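Local coordinates for protein glycosyltransferase (Rickettsia africae, PDB 7MI0) that probably transfers sugar units from an activated donor to an acceptor, as a retaining-type family 4 glycosyltransferase of the GT-B fold, at residues I214-K225 / S289-E300. Residues are numbered along the deposited sequence; the frame is centred on the assembly and turned at random.
Sequences IILMPSRMTSWK and SDIIISASIEPE
Leu216 sits between Ile291 and Ile293 on the neighbouring parallel strand. Its N donates to Ile291 O at 2.9 Å, and its O accepts from Ile293 N at 3.0 Å. One step back, Ile214 O takes Asp290 N at 3.0 Å and, weakly, Ile291 N. Asp290 returns a bond through its side chain: OD2 accepts Ile214 N at 3.2 Å, from above the carboxylate plane. On one face of the sheet, Leu216 and Ile292 lie side by side and point the same way, with Leu216 CB 3.7 Å from Ile292 CD1. Ile292 CG2 also reaches the ring of Pro218. On the other face, Ile215 CG2 meets Ile293 CG1 at 3.6 Å. Strands 214-218 and 291-294 are the central pair of the parallel, Rossmann-like sheet in the C-terminal half of this GT-B fold. Beyond the strands the chains meet again, where Trp224 O accepts Ile297 N at 3.0 Å. With CG between its own N and carbonyl carbon (chi1 57°), Trp224 turns the CZ3 side of its indole to Glu300 while CB rests on Glu298. Glu300 CG lies at the indole edge, near its plane. Thr222 CG2 lies above one indole face, toward the rim. Lys225 and Glu300 form a salt bridge whose exact geometry is doubtful. Ser296 OG gives Glu300 OE1 a weak bond. Further out, Ser289 OG rests by Leu216 CB while its hydrogen bond goes to Leu285 O, and Ile215 packs on helices 227-235 and 342-355.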
ATOM      1  N   ILE A 214     -22.257  -6.366   8.161  1.00 62.52           N
ATOM      2  CA  ILE A 214     -21.684  -6.291   6.822  1.00 64.87           C
ATOM      3  C   ILE A 214     -20.189  -6.561   6.917  1.00 63.85           C
ATOM      4  O   ILE A 214     -19.476  -5.884   7.665  1.00 63.73           O
ATOM      5  CB  ILE A 214     -21.954  -4.925   6.164  1.00 65.94           C
ATOM      6  CG1 ILE A 214     -23.453  -4.599   6.167  1.00 64.35           C
ATOM      7  CG2 ILE A 214     -21.366  -4.878   4.751  1.00 58.79           C
ATOM      8  CD1 ILE A 214     -24.309  -5.638   5.509  1.00 64.76           C
ATOM      9  N   ILE A 215     -19.716  -7.542   6.155  1.00 62.04           N
ATOM     10  CA  ILE A 215     -18.304  -7.902   6.106  1.00 58.38           C
ATOM     11  C   ILE A 215     -17.740  -7.435   4.773  1.00 60.68           C
ATOM     12  O   ILE A 215     -18.183  -7.888   3.713  1.00 66.53           O
ATOM     13  CB  ILE A 215     -18.099  -9.412   6.286  1.00 58.08           C
ATOM     14  CG1 ILE A 215     -18.722  -9.888   7.594  1.00 52.58           C
ATOM     15  CG2 ILE A 215     -16.622  -9.746   6.217  1.00 57.12           C
ATOM     16  CD1 ILE A 215     -18.762 -11.395   7.716  1.00 58.50           C
ATOM     17  N   LEU A 216     -16.769  -6.536   4.819  1.00 55.00           N
ATOM     18  CA  LEU A 216     -16.132  -6.030   3.613  1.00 56.67           C
ATOM     19  C   LEU A 216     -14.748  -6.648   3.483  1.00 58.18           C
ATOM     20  O   LEU A 216     -13.919  -6.519   4.390  1.00 58.28           O
ATOM     21  CB  LEU A 216     -16.030  -4.508   3.636  1.00 57.57           C
ATOM     22  CG  LEU A 216     -15.520  -3.880   2.339  1.00 56.31           C
ATOM     23  CD1 LEU A 216     -16.522  -4.104   1.212  1.00 57.47           C
ATOM     24  CD2 LEU A 216     -15.242  -2.400   2.544  1.00 53.41           C
ATOM     25  N   MET A 217     -14.505  -7.327   2.364  1.00 58.68           N
ATOM     26  CA  MET A 217     -13.145  -7.708   2.000  1.00 58.72           C
ATOM     27  C   MET A 217     -12.724  -6.906   0.779  1.00 57.07           C
ATOM     28  O   MET A 217     -13.039  -7.289  -0.359  1.00 58.41           O
ATOM     29  CB  MET A 217     -13.031  -9.206   1.719  1.00 59.37           C
ATOM     30  CG  MET A 217     -11.597  -9.620   1.479  1.00 51.60           C
ATOM     31  SD  MET A 217     -11.454 -11.331   0.979  1.00 72.99           S
ATOM     32  CE  MET A 217      -9.683 -11.444   0.731  1.00 69.58           C
ATOM     33  N   PRO A 218     -12.041  -5.785   0.955  1.00 57.48           N
ATOM     34  CA  PRO A 218     -11.529  -5.002  -0.183  1.00 58.14           C
ATOM     35  C   PRO A 218     -10.162  -5.533  -0.610  1.00 55.31           C
ATOM     36  O   PRO A 218      -9.105  -5.074  -0.190  1.00 57.39           O
ATOM     37  CB  PRO A 218     -11.451  -3.584   0.386  1.00 55.35           C
ATOM     38  CG  PRO A 218     -11.744  -3.703   1.886  1.00 54.99           C
ATOM     39  CD  PRO A 218     -11.712  -5.151   2.237  1.00 54.41           C
ATOM     40  N   SER A 219     -10.190  -6.558  -1.448  1.00 56.59           N
ATOM     41  CA  SER A 219      -8.983  -7.205  -1.935  1.00 58.56           C
ATOM     42  C   SER A 219      -9.107  -7.430  -3.430  1.00 64.61           C
ATOM     43  O   SER A 219     -10.164  -7.845  -3.919  1.00 62.91           O
ATOM     44  CB  SER A 219      -8.732  -8.550  -1.242  1.00 59.12           C
ATOM     45  OG  SER A 219      -8.179  -8.381   0.050  1.00 69.60           O
ATOM     46  N   ARG A 220      -8.023  -7.143  -4.148  1.00 64.22           N
ATOM     47  CA  ARG A 220      -7.907  -7.568  -5.534  1.00 63.54           C
ATOM     48  C   ARG A 220      -8.229  -9.053  -5.642  1.00 65.58           C
ATOM     49  O   ARG A 220      -7.839  -9.852  -4.787  1.00 65.56           O
ATOM     50  CB  ARG A 220      -6.492  -7.276  -6.054  1.00 63.57           C
ATOM     51  CG  ARG A 220      -6.154  -7.913  -7.394  1.00 78.58           C
ATOM     52  CD  ARG A 220      -4.898  -7.305  -8.024  1.00 81.33           C
ATOM     53  NE  ARG A 220      -3.644  -7.787  -7.450  1.00 71.91           N
ATOM     54  CZ  ARG A 220      -2.970  -7.176  -6.482  1.00 79.20           C
ATOM     55  NH1 ARG A 220      -3.439  -6.085  -5.890  1.00 71.00           N
ATOM     56  NH2 ARG A 220      -1.793  -7.667  -6.100  1.00 71.40           N
ATOM     57  N   MET A 221      -8.976  -9.422  -6.682  1.00 70.07           N
ATOM     58  CA  MET A 221      -9.384 -10.815  -6.862  1.00 71.07           C
ATOM     59  C   MET A 221      -8.220 -11.610  -7.452  1.00 74.27           C
ATOM     60  O   MET A 221      -8.154 -11.892  -8.650  1.00 82.10           O
ATOM     61  CB  MET A 221     -10.623 -10.901  -7.742  1.00 72.01           C
ATOM     62  CG  MET A 221     -11.354 -12.212  -7.649  1.00 73.94           C
ATOM     63  SD  MET A 221     -12.014 -12.472  -6.003  1.00 71.30           S
ATOM     64  CE  MET A 221     -13.566 -13.259  -6.409  1.00 79.07           C
ATOM     65  N   THR A 222      -7.280 -11.978  -6.580  1.00 75.13           N
ATOM     66  CA  THR A 222      -6.192 -12.879  -6.930  1.00 78.17           C
ATOM     67  C   THR A 222      -6.086 -13.971  -5.869  1.00 78.03           C
ATOM     68  O   THR A 222      -6.599 -13.835  -4.756  1.00 80.98           O
ATOM     69  CB  THR A 222      -4.858 -12.126  -7.089  1.00 77.18           C
ATOM     70  OG1 THR A 222      -3.843 -13.029  -7.550  1.00 79.79           O
ATOM     71  CG2 THR A 222      -4.425 -11.501  -5.776  1.00 69.58           C
ATOM     72  N   SER A 223      -5.411 -15.068  -6.230  1.00 85.51           N
ATOM     73  CA  SER A 223      -5.487 -16.287  -5.423  1.00 84.28           C
ATOM     74  C   SER A 223      -4.894 -16.089  -4.034  1.00 81.71           C
ATOM     75  O   SER A 223      -5.479 -16.528  -3.036  1.00 84.07           O
ATOM     76  CB  SER A 223      -4.789 -17.444  -6.141  1.00 84.94           C
ATOM     77  OG  SER A 223      -3.414 -17.166  -6.349  1.00 91.28           O
ATOM     78  N   TRP A 224      -3.742 -15.431  -3.941  1.00 72.60           N
ATOM     79  CA  TRP A 224      -3.061 -15.311  -2.658  1.00 71.21           C
ATOM     80  C   TRP A 224      -3.711 -14.298  -1.719  1.00 73.92           C
ATOM     81  O   TRP A 224      -3.218 -14.110  -0.600  1.00 67.56           O
ATOM     82  CB  TRP A 224      -1.589 -14.953  -2.880  1.00 71.76           C
ATOM     83  CG  TRP A 224      -1.374 -13.695  -3.664  1.00 76.61           C
ATOM     84  CD1 TRP A 224      -1.321 -13.572  -5.024  1.00 75.58           C
ATOM     85  CD2 TRP A 224      -1.165 -12.381  -3.133  1.00 72.93           C
ATOM     86  NE1 TRP A 224      -1.098 -12.260  -5.370  1.00 78.44           N
ATOM     87  CE2 TRP A 224      -1.001 -11.508  -4.228  1.00 71.84           C
ATOM     88  CE3 TRP A 224      -1.107 -11.855  -1.837  1.00 74.46           C
ATOM     89  CZ2 TRP A 224      -0.781 -10.141  -4.068  1.00 73.80           C
ATOM     90  CZ3 TRP A 224      -0.889 -10.495  -1.678  1.00 77.14           C
ATOM     91  CH2 TRP A 224      -0.728  -9.655  -2.788  1.00 78.65           C
ATOM     92  N   LYS A 225      -4.805 -13.651  -2.130  1.00 76.60           N
ATOM     93  CA  LYS A 225      -5.499 -12.722  -1.248  1.00 67.02           C
ATOM     94  C   LYS A 225      -6.336 -13.422  -0.185  1.00 65.06           C
ATOM     95  O   LYS A 225      -6.658 -12.799   0.832  1.00 69.08           O
ATOM     96  CB  LYS A 225      -6.391 -11.780  -2.057  1.00 68.19           C
ATOM     97  CG  LYS A 225      -5.663 -10.591  -2.661  1.00 68.04           C
ATOM     98  CD  LYS A 225      -5.023  -9.703  -1.613  1.00 61.82           C
ATOM     99  CE  LYS A 225      -4.390  -8.487  -2.256  1.00 61.21           C
ATOM    100  NZ  LYS A 225      -3.699  -7.629  -1.264  1.00 75.03           N
ATOM    101  N   SER A 289     -19.894  -0.936   6.418  1.00 56.78           N
ATOM    102  CA  SER A 289     -19.406  -2.207   6.922  1.00 59.31           C
ATOM    103  C   SER A 289     -19.118  -2.119   8.414  1.00 56.19           C
ATOM    104  O   SER A 289     -18.910  -1.041   8.975  1.00 57.35           O
ATOM    105  CB  SER A 289     -18.147  -2.636   6.168  1.00 59.60           C
ATOM    106  OG  SER A 289     -18.308  -2.444   4.775  1.00 61.11           O
ATOM    107  N   ASP A 290     -19.112  -3.283   9.055  1.00 51.70           N
ATOM    108  CA  ASP A 290     -18.752  -3.403  10.459  1.00 50.50           C
ATOM    109  C   ASP A 290     -17.448  -4.152  10.684  1.00 53.45           C
ATOM    110  O   ASP A 290     -16.760  -3.879  11.669  1.00 55.70           O
ATOM    111  CB  ASP A 290     -19.874  -4.114  11.232  1.00 57.36           C
ATOM    112  CG  ASP A 290     -21.248  -3.527  10.944  1.00 62.39           C
ATOM    113  OD1 ASP A 290     -21.428  -2.301  11.120  1.00 69.01           O
ATOM    114  OD2 ASP A 290     -22.147  -4.293  10.532  1.00 65.31           O
ATOM    115  N   ILE A 291     -17.085  -5.077   9.795  1.00 54.03           N
ATOM    116  CA  ILE A 291     -15.869  -5.875   9.921  1.00 53.98           C
ATOM    117  C   ILE A 291     -15.134  -5.870   8.586  1.00 53.15           C
ATOM    118  O   ILE A 291     -15.738  -6.147   7.544  1.00 58.82           O
ATOM    119  CB  ILE A 291     -16.185  -7.318  10.354  1.00 52.54           C
ATOM    120  CG1 ILE A 291     -16.884  -7.332  11.712  1.00 46.27           C
ATOM    121  CG2 ILE A 291     -14.916  -8.159  10.388  1.00 49.71           C
ATOM    122  CD1 ILE A 291     -17.590  -8.635  12.006  1.00 54.59           C
ATOM    123  N   ILE A 292     -13.832  -5.572   8.618  1.00 52.20           N
ATOM    124  CA  ILE A 292     -12.983  -5.551   7.429  1.00 49.51           C
ATOM    125  C   ILE A 292     -12.030  -6.737   7.484  1.00 51.26           C
ATOM    126  O   ILE A 292     -11.518  -7.078   8.556  1.00 52.28           O
ATOM    127  CB  ILE A 292     -12.192  -4.233   7.313  1.00 47.05           C
ATOM    128  CG1 ILE A 292     -13.111  -3.034   7.525  1.00 49.15           C
ATOM    129  CG2 ILE A 292     -11.538  -4.134   5.951  1.00 54.39           C
ATOM    130  CD1 ILE A 292     -14.194  -2.916   6.488  1.00 52.64           C
ATOM    131  N   ILE A 293     -11.776  -7.353   6.329  1.00 50.28           N
ATOM    132  CA  ILE A 293     -11.027  -8.604   6.261  1.00 52.08           C
ATOM    133  C   ILE A 293      -9.835  -8.443   5.325  1.00 56.02           C
ATOM    134  O   ILE A 293     -10.000  -8.062   4.160  1.00 61.13           O
ATOM    135  CB  ILE A 293     -11.900  -9.779   5.789  1.00 52.16           C
ATOM    136  CG1 ILE A 293     -13.094  -9.984   6.726  1.00 52.52           C
ATOM    137  CG2 ILE A 293     -11.064 -11.047   5.688  1.00 47.80           C
ATOM    138  CD1 ILE A 293     -12.727 -10.465   8.111  1.00 52.08           C
ATOM    139  N   SER A 294      -8.642  -8.740   5.835  1.00 54.51           N
ATOM    140  CA  SER A 294      -7.484  -9.077   5.018  1.00 52.70           C
ATOM    141  C   SER A 294      -7.118 -10.516   5.331  1.00 53.35           C
ATOM    142  O   SER A 294      -6.791 -10.840   6.478  1.00 49.76           O
ATOM    143  CB  SER A 294      -6.296  -8.160   5.292  1.00 51.13           C
ATOM    144  OG  SER A 294      -5.093  -8.785   4.867  1.00 59.37           O
ATOM    145  N   ALA A 295      -7.181 -11.375   4.322  1.00 58.52           N
ATOM    146  CA  ALA A 295      -7.012 -12.807   4.520  1.00 54.77           C
ATOM    147  C   ALA A 295      -5.865 -13.360   3.685  1.00 58.11           C
ATOM    148  O   ALA A 295      -5.861 -14.542   3.339  1.00 63.77           O
ATOM    149  CB  ALA A 295      -8.309 -13.544   4.199  1.00 51.78           C
ATOM    150  N   SER A 296      -4.889 -12.515   3.357  1.00 56.73           N
ATOM    151  CA  SER A 296      -3.820 -12.920   2.453  1.00 60.14           C
ATOM    152  C   SER A 296      -3.030 -14.078   3.046  1.00 62.85           C
ATOM    153  O   SER A 296      -2.678 -14.068   4.229  1.00 60.10           O
ATOM    154  CB  SER A 296      -2.893 -11.739   2.168  1.00 62.35           C
ATOM    155  OG  SER A 296      -3.628 -10.605   1.744  1.00 71.73           O
ATOM    156  N   ILE A 297      -2.763 -15.089   2.218  1.00 60.10           N
ATOM    157  CA  ILE A 297      -2.005 -16.255   2.653  1.00 60.52           C
ATOM    158  C   ILE A 297      -0.551 -16.193   2.219  1.00 65.87           C
ATOM    159  O   ILE A 297       0.235 -17.080   2.581  1.00 68.43           O
ATOM    160  CB  ILE A 297      -2.664 -17.552   2.154  1.00 60.90           C
ATOM    161  CG1 ILE A 297      -2.712 -17.572   0.628  1.00 62.35           C
ATOM    162  CG2 ILE A 297      -4.063 -17.669   2.718  1.00 63.13           C
ATOM    163  CD1 ILE A 297      -3.491 -18.731   0.064  1.00 57.57           C
ATOM    164  N   GLU A 298      -0.171 -15.181   1.443  1.00 66.82           N
ATOM    165  CA  GLU A 298       1.209 -14.862   1.136  1.00 63.13           C
ATOM    166  C   GLU A 298       1.505 -13.445   1.612  1.00 66.87           C
ATOM    167  O   GLU A 298       0.638 -12.568   1.519  1.00 68.04           O
ATOM    168  CB  GLU A 298       1.499 -14.996  -0.369  1.00 62.47           C
ATOM    169  CG  GLU A 298       1.516 -16.452  -0.849  1.00 77.75           C
ATOM    170  CD  GLU A 298       1.893 -16.613  -2.319  1.00 96.87           C
ATOM    171  OE1 GLU A 298       2.644 -15.766  -2.854  1.00 98.54           O
ATOM    172  OE2 GLU A 298       1.435 -17.597  -2.940  1.00 93.22           O
ATOM    173  N   PRO A 299       2.699 -13.191   2.145  1.00 66.15           N
ATOM    174  CA  PRO A 299       2.921 -11.944   2.884  1.00 63.57           C
ATOM    175  C   PRO A 299       2.824 -10.721   1.993  1.00 69.62           C
ATOM    176  O   PRO A 299       3.133 -10.757   0.799  1.00 71.64           O
ATOM    177  CB  PRO A 299       4.339 -12.112   3.439  1.00 65.12           C
ATOM    178  CG  PRO A 299       4.998 -13.056   2.483  1.00 65.52           C
ATOM    179  CD  PRO A 299       3.924 -14.002   2.037  1.00 63.41           C
ATOM    180  N   GLU A 300       2.378  -9.624   2.595  1.00 72.42           N
ATOM    181  CA  GLU A 300       2.301  -8.332   1.931  1.00 72.69           C
ATOM    182  C   GLU A 300       3.218  -7.354   2.644  1.00 68.32           C
ATOM    183  O   GLU A 300       3.342  -7.392   3.873  1.00 69.76           O
ATOM    184  CB  GLU A 300       0.870  -7.797   1.916  1.00 82.15           C
ATOM    185  CG  GLU A 300      -0.076  -8.621   1.065  1.00 85.42           C
ATOM    186  CD  GLU A 300      -1.480  -8.058   1.046  1.00 86.53           C
ATOM    187  OE1 GLU A 300      -2.171  -8.126   2.089  1.00 81.72           O
ATOM    188  OE2 GLU A 300      -1.879  -7.538  -0.019  1.00 85.41           O
TER